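Local coordinates for periplasmic binding protein/LacI transcriptional regulator (PDB 4YLE) that probably binds a sugar or related small solute in the periplasm and delivers it to an ABC transporter, at residues E204-L218 with G230-V242. Sequence-based numbering, arbitrary orientation.
Sequences EWEIDKGNAVASAML and GNDNMAIGAVSAV
Two neighbouring helices of the C-terminal lobe of a periplasmic binding protein, 207-218 and 232-242, pack here with their axes only 6.9 Å apart, crossing at -45°, and the N-terminal end of helix 232-242 lies beside the bound ligand. Gly210 and Gly237, having no side chains, let the backbones meet: Asn211 CA is 3.9 Å from Gly237 CA, and Gly237 CA comes to 3.4 Å from Ile207 O in a CA-H...O contact. Just beyond, Asn211 swings CG anti to its own N (chi1 174°) and reaches toward helix 232-242. Asn211 ND2 donates to Gly237 O at 3.0 Å, an almost straight bond lying in the amide plane, so this carbonyl accepts from both Asn211 ND2 and the helical N-H of Ala241. Further along, the Ala241 methyl is a knob among Asn211, Ala214, Ser215 and Leu218, with Ala241 CB 3.6 Å from Ala214 CB.

Asn231 works in two directions. Asn231 OD1 caps helix 232-242 by accepting from Met234 N, while Asn231 ND2 donates to Trp205 O at 3.0 Å and also to the bound unknown ligand. The Trp205 ring presents its edge to Gly230, and the selenium of Met234 lies 3.4 Å from Trp205 N. Helix 207-220, strand 226-229 and helix 232-244 follow one another in the alpha-beta-alpha succession of a Rossmann-like lobe, as in type I periplasmic binding proteins.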
ATOM      1  N   GLU A 204      -4.332  -4.927  -9.957  1.00 19.06           N
ATOM      2  CA  GLU A 204      -4.878  -3.621  -9.559  1.00 18.23           C
ATOM      3  C   GLU A 204      -5.307  -3.518  -8.080  1.00 20.11           C
ATOM      4  O   GLU A 204      -6.213  -2.765  -7.749  1.00 20.40           O
ATOM      5  CB  GLU A 204      -6.065  -3.271 -10.462  1.00 27.10           C
ATOM      6  CG  GLU A 204      -5.611  -2.967 -11.888  1.00 29.07           C
ATOM      7  CD  GLU A 204      -6.755  -2.891 -12.830  1.00 45.67           C
ATOM      8  OE1 GLU A 204      -7.760  -2.253 -12.458  1.00 40.42           O
ATOM      9  OE2 GLU A 204      -6.656  -3.481 -13.925  1.00 64.94           O
ATOM     10  N   TRP A 205      -4.641  -4.310  -7.248  1.00 19.35           N
ATOM     11  CA  TRP A 205      -4.792  -4.362  -5.796  1.00 17.54           C
ATOM     12  C   TRP A 205      -6.048  -5.088  -5.353  1.00 15.53           C
ATOM     13  O   TRP A 205      -6.321  -5.149  -4.147  1.00 15.85           O
ATOM     14  CB  TRP A 205      -4.812  -2.969  -5.157  1.00 17.50           C
ATOM     15  CG  TRP A 205      -3.612  -2.084  -5.306  1.00 18.96           C
ATOM     16  CD1 TRP A 205      -3.608  -0.800  -5.752  1.00 22.80           C
ATOM     17  CD2 TRP A 205      -2.244  -2.378  -4.928  1.00 18.79           C
ATOM     18  NE1 TRP A 205      -2.340  -0.278  -5.693  1.00 23.63           N
ATOM     19  CE2 TRP A 205      -1.487  -1.221  -5.184  1.00 22.86           C
ATOM     20  CE3 TRP A 205      -1.599  -3.508  -4.420  1.00 17.71           C
ATOM     21  CZ2 TRP A 205      -0.112  -1.157  -4.945  1.00 19.83           C
ATOM     22  CZ3 TRP A 205      -0.230  -3.437  -4.160  1.00 18.42           C
ATOM     23  CH2 TRP A 205       0.493  -2.268  -4.429  1.00 17.75           C
ATOM     24  N   GLU A 206      -6.806  -5.627  -6.308  1.00 18.86           N
ATOM     25  CA  GLU A 206      -8.120  -6.203  -6.041  1.00 22.97           C
ATOM     26  C   GLU A 206      -8.148  -7.738  -6.039  1.00 21.20           C
ATOM     27  O   GLU A 206      -7.415  -8.400  -6.778  1.00 17.44           O
ATOM     28  CB  GLU A 206      -9.143  -5.707  -7.078  1.00 23.97           C
ATOM     29  CG  GLU A 206      -9.228  -4.179  -7.239  1.00 24.12           C
ATOM     30  CD  GLU A 206     -10.011  -3.440  -6.158  1.00 32.49           C
ATOM     31  OE1 GLU A 206     -10.396  -4.011  -5.108  1.00 31.47           O
ATOM     32  OE2 GLU A 206     -10.233  -2.222  -6.367  1.00 29.53           O
ATOM     33  N   ILE A 207      -9.048  -8.279  -5.230  1.00 20.63           N
ATOM     34  CA  ILE A 207      -9.240  -9.718  -5.136  1.00 19.12           C
ATOM     35  C   ILE A 207      -9.617 -10.320  -6.475  1.00 21.65           C
ATOM     36  O   ILE A 207      -9.005 -11.307  -6.931  1.00 21.86           O
ATOM     37  CB  ILE A 207     -10.342 -10.075  -4.113  1.00 19.95           C
ATOM     38  CG1 ILE A 207      -9.925  -9.594  -2.722  1.00 23.72           C
ATOM     39  CG2 ILE A 207     -10.610 -11.573  -4.122  1.00 34.40           C
ATOM     40  CD1 ILE A 207     -10.990  -9.827  -1.618  1.00 30.72           C
ATOM     41  N   ASP A 208     -10.621  -9.761  -7.137  1.00 21.31           N
ATOM     42  CA  ASP A 208     -11.103 -10.465  -8.313  1.00 29.99           C
ATOM     43  C   ASP A 208     -10.180 -10.236  -9.521  1.00 24.74           C
ATOM     44  O   ASP A 208      -9.939 -11.168 -10.281  1.00 22.22           O
ATOM     45  CB  ASP A 208     -12.559 -10.114  -8.631  1.00 40.63           C
ATOM     46  CG  ASP A 208     -12.833  -8.650  -8.630  1.00 45.81           C
ATOM     47  OD1 ASP A 208     -11.878  -7.851  -8.483  1.00 45.59           O
ATOM     48  OD2 ASP A 208     -14.032  -8.304  -8.769  1.00 46.62           O
ATOM     49  N   LYS A 209      -9.638  -9.041  -9.709  1.00 24.28           N
ATOM     50  CA  LYS A 209      -8.638  -8.870 -10.762  1.00 23.89           C
ATOM     51  C   LYS A 209      -7.378  -9.733 -10.460  1.00 24.46           C
ATOM     52  O   LYS A 209      -6.823 -10.329 -11.376  1.00 22.31           O
ATOM     53  CB  LYS A 209      -8.295  -7.397 -10.926  1.00 27.84           C
ATOM     54  CG  LYS A 209      -7.333  -7.097 -12.060  1.00 43.65           C
ATOM     55  CD  LYS A 209      -7.964  -7.234 -13.412  1.00 47.41           C
ATOM     56  CE  LYS A 209      -6.944  -6.921 -14.490  1.00 56.84           C
ATOM     57  NZ  LYS A 209      -7.504  -7.078 -15.852  1.00 56.42           N
ATOM     58  N   GLY A 210      -6.954  -9.822  -9.190  1.00 19.36           N
ATOM     59  CA  GLY A 210      -5.863 -10.708  -8.794  1.00 17.13           C
ATOM     60  C   GLY A 210      -6.144 -12.156  -9.156  1.00 20.12           C
ATOM     61  O   GLY A 210      -5.257 -12.873  -9.671  1.00 17.79           O
ATOM     62  N   ASN A 211      -7.380 -12.584  -8.884  1.00 20.52           N
ATOM     63  CA  ASN A 211      -7.827 -13.930  -9.216  1.00 17.23           C
ATOM     64  C   ASN A 211      -7.750 -14.163 -10.707  1.00 18.32           C
ATOM     65  O   ASN A 211      -7.285 -15.223 -11.157  1.00 21.39           O
ATOM     66  CB  ASN A 211      -9.259 -14.162  -8.719  1.00 21.76           C
ATOM     67  CG  ASN A 211      -9.821 -15.498  -9.170  1.00 23.16           C
ATOM     68  OD1 ASN A 211     -10.587 -15.558 -10.127  1.00 28.83           O
ATOM     69  ND2 ASN A 211      -9.436 -16.572  -8.486  1.00 23.10           N
ATOM     70  N   ALA A 212      -8.205 -13.193 -11.494  1.00 22.08           N
ATOM     71  CA  ALA A 212      -8.230 -13.377 -12.946  1.00 24.93           C
ATOM     72  C   ALA A 212      -6.818 -13.547 -13.481  1.00 18.43           C
ATOM     73  O   ALA A 212      -6.557 -14.442 -14.298  1.00 22.26           O
ATOM     74  CB  ALA A 212      -8.913 -12.208 -13.647  1.00 21.57           C
ATOM     75  N   VAL A 213      -5.912 -12.671 -13.047  1.00 20.56           N
ATOM     76  CA  VAL A 213      -4.486 -12.774 -13.395  1.00 18.91           C
ATOM     77  C   VAL A 213      -3.828 -14.077 -12.960  1.00 20.66           C
ATOM     78  O   VAL A 213      -3.117 -14.694 -13.747  1.00 18.60           O
ATOM     79  CB  VAL A 213      -3.719 -11.590 -12.778  1.00 24.10           C
ATOM     80  CG1 VAL A 213      -2.189 -11.761 -12.910  1.00 22.85           C
ATOM     81  CG2 VAL A 213      -4.182 -10.322 -13.472  1.00 25.42           C
ATOM     82  N   ALA A 214      -4.023 -14.479 -11.709  1.00 18.54           N
ATOM     83  CA  ALA A 214      -3.459 -15.730 -11.207  1.00 18.87           C
ATOM     84  C   ALA A 214      -3.940 -16.908 -12.059  1.00 20.46           C
ATOM     85  O   ALA A 214      -3.167 -17.809 -12.411  1.00 19.22           O
ATOM     86  CB  ALA A 214      -3.835 -15.942  -9.738  1.00 21.85           C
ATOM     87  N   SER A 215      -5.225 -16.898 -12.388  1.00 20.51           N
ATOM     88  CA  SER A 215      -5.811 -17.973 -13.186  1.00 22.67           C
ATOM     89  C   SER A 215      -5.199 -18.031 -14.575  1.00 24.90           C
ATOM     90  O   SER A 215      -4.917 -19.126 -15.089  1.00 19.39           O
ATOM     91  CB  SER A 215      -7.318 -17.795 -13.266  1.00 23.65           C
ATOM     92  OG  SER A 215      -7.912 -18.192 -12.025  1.00 31.03           O
ATOM     93  N   ALA A 216      -4.985 -16.866 -15.174  1.00 20.30           N
ATOM     94  CA  ALA A 216      -4.351 -16.801 -16.475  1.00 22.00           C
ATOM     95  C   ALA A 216      -2.930 -17.346 -16.382  1.00 19.61           C
ATOM     96  O   ALA A 216      -2.501 -18.086 -17.259  1.00 20.88           O
ATOM     97  CB  ALA A 216      -4.342 -15.379 -17.011  1.00 24.77           C
HETATM   98  N   MSE A 217      -2.198 -16.982 -15.326  1.00 18.68           N
HETATM   99  CA  MSE A 217      -0.809 -17.405 -15.210  1.00 18.87           C
HETATM  100  C   MSE A 217      -0.704 -18.930 -15.021  1.00 19.18           C
HETATM  101  O   MSE A 217       0.158 -19.564 -15.613  1.00 19.85           O
HETATM  102  CB  MSE A 217      -0.127 -16.683 -14.043  1.00 18.28           C
HETATM  103  CG  MSE A 217       0.169 -15.292 -14.359  1.00 18.35           C
HETATM  104 SE   MSE A 217       0.883 -14.466 -12.736  1.00 28.95          SE
HETATM  105  CE  MSE A 217       1.269 -12.728 -13.591  1.00 18.12           C
ATOM    106  N   LEU A 218      -1.573 -19.492 -14.180  1.00 18.72           N
ATOM    107  CA  LEU A 218      -1.621 -20.931 -13.988  1.00 19.24           C
ATOM    108  C   LEU A 218      -1.966 -21.643 -15.289  1.00 19.88           C
ATOM    109  O   LEU A 218      -1.412 -22.708 -15.608  1.00 22.97           O
ATOM    110  CB  LEU A 218      -2.639 -21.295 -12.895  1.00 18.80           C
ATOM    111  CG  LEU A 218      -2.213 -20.821 -11.509  1.00 18.25           C
ATOM    112  CD1 LEU A 218      -3.431 -20.784 -10.589  1.00 24.54           C
ATOM    113  CD2 LEU A 218      -1.143 -21.693 -10.906  1.00 20.53           C
ATOM    114  N   GLY A 230       1.404  -8.602  -4.786  1.00 11.40           N
ATOM    115  CA  GLY A 230       1.707  -7.306  -4.228  1.00 12.34           C
ATOM    116  C   GLY A 230       0.875  -6.888  -3.013  1.00 14.09           C
ATOM    117  O   GLY A 230       1.254  -5.984  -2.278  1.00 15.73           O
ATOM    118  N   ASN A 231      -0.263  -7.524  -2.788  1.00 12.89           N
ATOM    119  CA  ASN A 231      -0.990  -7.314  -1.521  1.00 14.20           C
ATOM    120  C   ASN A 231      -1.797  -8.558  -1.177  1.00 15.01           C
ATOM    121  O   ASN A 231      -1.895  -9.477  -1.985  1.00 13.16           O
ATOM    122  CB  ASN A 231      -1.834  -6.023  -1.580  1.00 14.23           C
ATOM    123  CG  ASN A 231      -3.097  -6.164  -2.368  1.00 16.08           C
ATOM    124  OD1 ASN A 231      -3.253  -7.104  -3.137  1.00 17.19           O
ATOM    125  ND2 ASN A 231      -4.024  -5.218  -2.179  1.00 16.73           N
ATOM    126  N   ASP A 232      -2.293  -8.608   0.048  1.00 15.82           N
ATOM    127  CA  ASP A 232      -3.013  -9.762   0.529  1.00 14.71           C
ATOM    128  C   ASP A 232      -4.327  -9.972  -0.223  1.00 16.51           C
ATOM    129  O   ASP A 232      -4.746 -11.114  -0.436  1.00 18.11           O
ATOM    130  CB  ASP A 232      -3.291  -9.648   2.014  1.00 16.64           C
ATOM    131  CG  ASP A 232      -2.061  -9.993   2.892  1.00 16.88           C
ATOM    132  OD1 ASP A 232      -1.015 -10.435   2.373  1.00 17.98           O
ATOM    133  OD2 ASP A 232      -2.172  -9.787   4.127  1.00 20.50           O
ATOM    134  N   ASN A 233      -4.991  -8.892  -0.617  1.00 16.32           N
ATOM    135  CA  ASN A 233      -6.254  -9.050  -1.346  1.00 17.23           C
ATOM    136  C   ASN A 233      -5.999  -9.792  -2.667  1.00 16.01           C
ATOM    137  O   ASN A 233      -6.758 -10.723  -3.031  1.00 18.19           O
ATOM    138  CB  ASN A 233      -6.931  -7.710  -1.587  1.00 18.55           C
ATOM    139  CG  ASN A 233      -7.753  -7.273  -0.404  1.00 24.20           C
ATOM    140  OD1 ASN A 233      -8.101  -8.096   0.467  1.00 23.97           O
ATOM    141  ND2 ASN A 233      -8.125  -6.005  -0.381  1.00 37.26           N
HETATM  142  N   MSE A 234      -4.931  -9.415  -3.362  1.00 16.55           N
HETATM  143  CA  MSE A 234      -4.617 -10.135  -4.591  1.00 14.99           C
HETATM  144  C   MSE A 234      -4.213 -11.561  -4.275  1.00 19.57           C
HETATM  145  O   MSE A 234      -4.536 -12.472  -5.059  1.00 18.87           O
HETATM  146  CB  MSE A 234      -3.557  -9.414  -5.379  1.00 16.93           C
HETATM  147  CG  MSE A 234      -4.123  -8.202  -6.060  1.00 13.85           C
HETATM  148 SE   MSE A 234      -2.914  -7.266  -7.219  1.00 23.00          SE
HETATM  149  CE  MSE A 234      -1.444  -7.088  -5.967  1.00 18.50           C
ATOM    150  N   ALA A 235      -3.527 -11.768  -3.145  1.00 17.08           N
ATOM    151  CA  ALA A 235      -3.149 -13.114  -2.716  1.00 18.25           C
ATOM    152  C   ALA A 235      -4.377 -13.977  -2.444  1.00 19.34           C
ATOM    153  O   ALA A 235      -4.360 -15.153  -2.771  1.00 18.65           O
ATOM    154  CB  ALA A 235      -2.268 -13.065  -1.503  1.00 17.01           C
ATOM    155  N   ILE A 236      -5.433 -13.394  -1.860  1.00 17.52           N
ATOM    156  CA  ILE A 236      -6.687 -14.111  -1.627  1.00 21.61           C
ATOM    157  C   ILE A 236      -7.249 -14.533  -2.973  1.00 20.82           C
ATOM    158  O   ILE A 236      -7.689 -15.675  -3.140  1.00 23.34           O
ATOM    159  CB  ILE A 236      -7.702 -13.235  -0.845  1.00 20.91           C
ATOM    160  CG1 ILE A 236      -7.210 -13.078   0.593  1.00 22.49           C
ATOM    161  CG2 ILE A 236      -9.107 -13.816  -0.902  1.00 27.11           C
ATOM    162  CD1 ILE A 236      -7.976 -12.024   1.415  1.00 24.74           C
ATOM    163  N   GLY A 237      -7.222 -13.631  -3.946  1.00 18.39           N
ATOM    164  CA  GLY A 237      -7.598 -13.994  -5.299  1.00 21.81           C
ATOM    165  C   GLY A 237      -6.771 -15.140  -5.844  1.00 19.29           C
ATOM    166  O   GLY A 237      -7.342 -16.103  -6.434  1.00 23.64           O
ATOM    167  N   ALA A 238      -5.451 -15.077  -5.642  1.00 18.79           N
ATOM    168  CA  ALA A 238      -4.541 -16.132  -6.146  1.00 18.47           C
ATOM    169  C   ALA A 238      -4.786 -17.494  -5.456  1.00 21.95           C
ATOM    170  O   ALA A 238      -4.783 -18.536  -6.114  1.00 22.29           O
ATOM    171  CB  ALA A 238      -3.090 -15.679  -5.976  1.00 19.19           C
ATOM    172  N   VAL A 239      -5.036 -17.486  -4.152  1.00 22.30           N
ATOM    173  CA  VAL A 239      -5.418 -18.695  -3.425  1.00 20.42           C
ATOM    174  C   VAL A 239      -6.670 -19.354  -4.048  1.00 21.67           C
ATOM    175  O   VAL A 239      -6.693 -20.572  -4.298  1.00 26.88           O
ATOM    176  CB  VAL A 239      -5.655 -18.372  -1.909  1.00 20.81           C
ATOM    177  CG1 VAL A 239      -6.445 -19.476  -1.200  1.00 25.60           C
ATOM    178  CG2 VAL A 239      -4.342 -18.194  -1.244  1.00 20.59           C
ATOM    179  N   SER A 240      -7.689 -18.559  -4.373  1.00 25.94           N
ATOM    180  CA  SER A 240      -8.854 -19.085  -5.083  1.00 27.77           C
ATOM    181  C   SER A 240      -8.513 -19.676  -6.443  1.00 23.06           C
ATOM    182  O   SER A 240      -9.087 -20.697  -6.852  1.00 26.31           O
ATOM    183  CB  SER A 240      -9.901 -17.988  -5.276  1.00 25.34           C
ATOM    184  OG  SER A 240     -10.422 -17.581  -4.022  1.00 49.62           O
ATOM    185  N   ALA A 241      -7.608 -19.026  -7.166  1.00 21.57           N
ATOM    186  CA  ALA A 241      -7.258 -19.509  -8.499  1.00 22.12           C
ATOM    187  C   ALA A 241      -6.496 -20.833  -8.399  1.00 22.31           C
ATOM    188  O   ALA A 241      -6.710 -21.746  -9.204  1.00 22.77           O
ATOM    189  CB  ALA A 241      -6.427 -18.451  -9.259  1.00 21.59           C
ATOM    190  N   VAL A 242      -5.593 -20.924  -7.422  1.00 21.56           N
ATOM    191  CA  VAL A 242      -4.815 -22.136  -7.212  1.00 23.52           C
ATOM    192  C   VAL A 242      -5.751 -23.289  -6.877  1.00 25.46           C
ATOM    193  O   VAL A 242      -5.642 -24.347  -7.467  1.00 26.28           O
ATOM    194  CB  VAL A 242      -3.754 -21.932  -6.101  1.00 22.25           C
ATOM    195  CG1 VAL A 242      -3.106 -23.221  -5.697  1.00 26.82           C
ATOM    196  CG2 VAL A 242      -2.674 -20.969  -6.582  1.00 19.60           C
TER
HETATM  197  O   HOH W   1      -7.895  -3.988  -2.308  1.00 24.76           O
HETATM  198  O   HOH W   2     -10.701 -18.985  -9.393  1.00 31.28           O
HETATM  199  O   HOH W   3      -7.527 -21.159 -11.736  1.00 23.09           O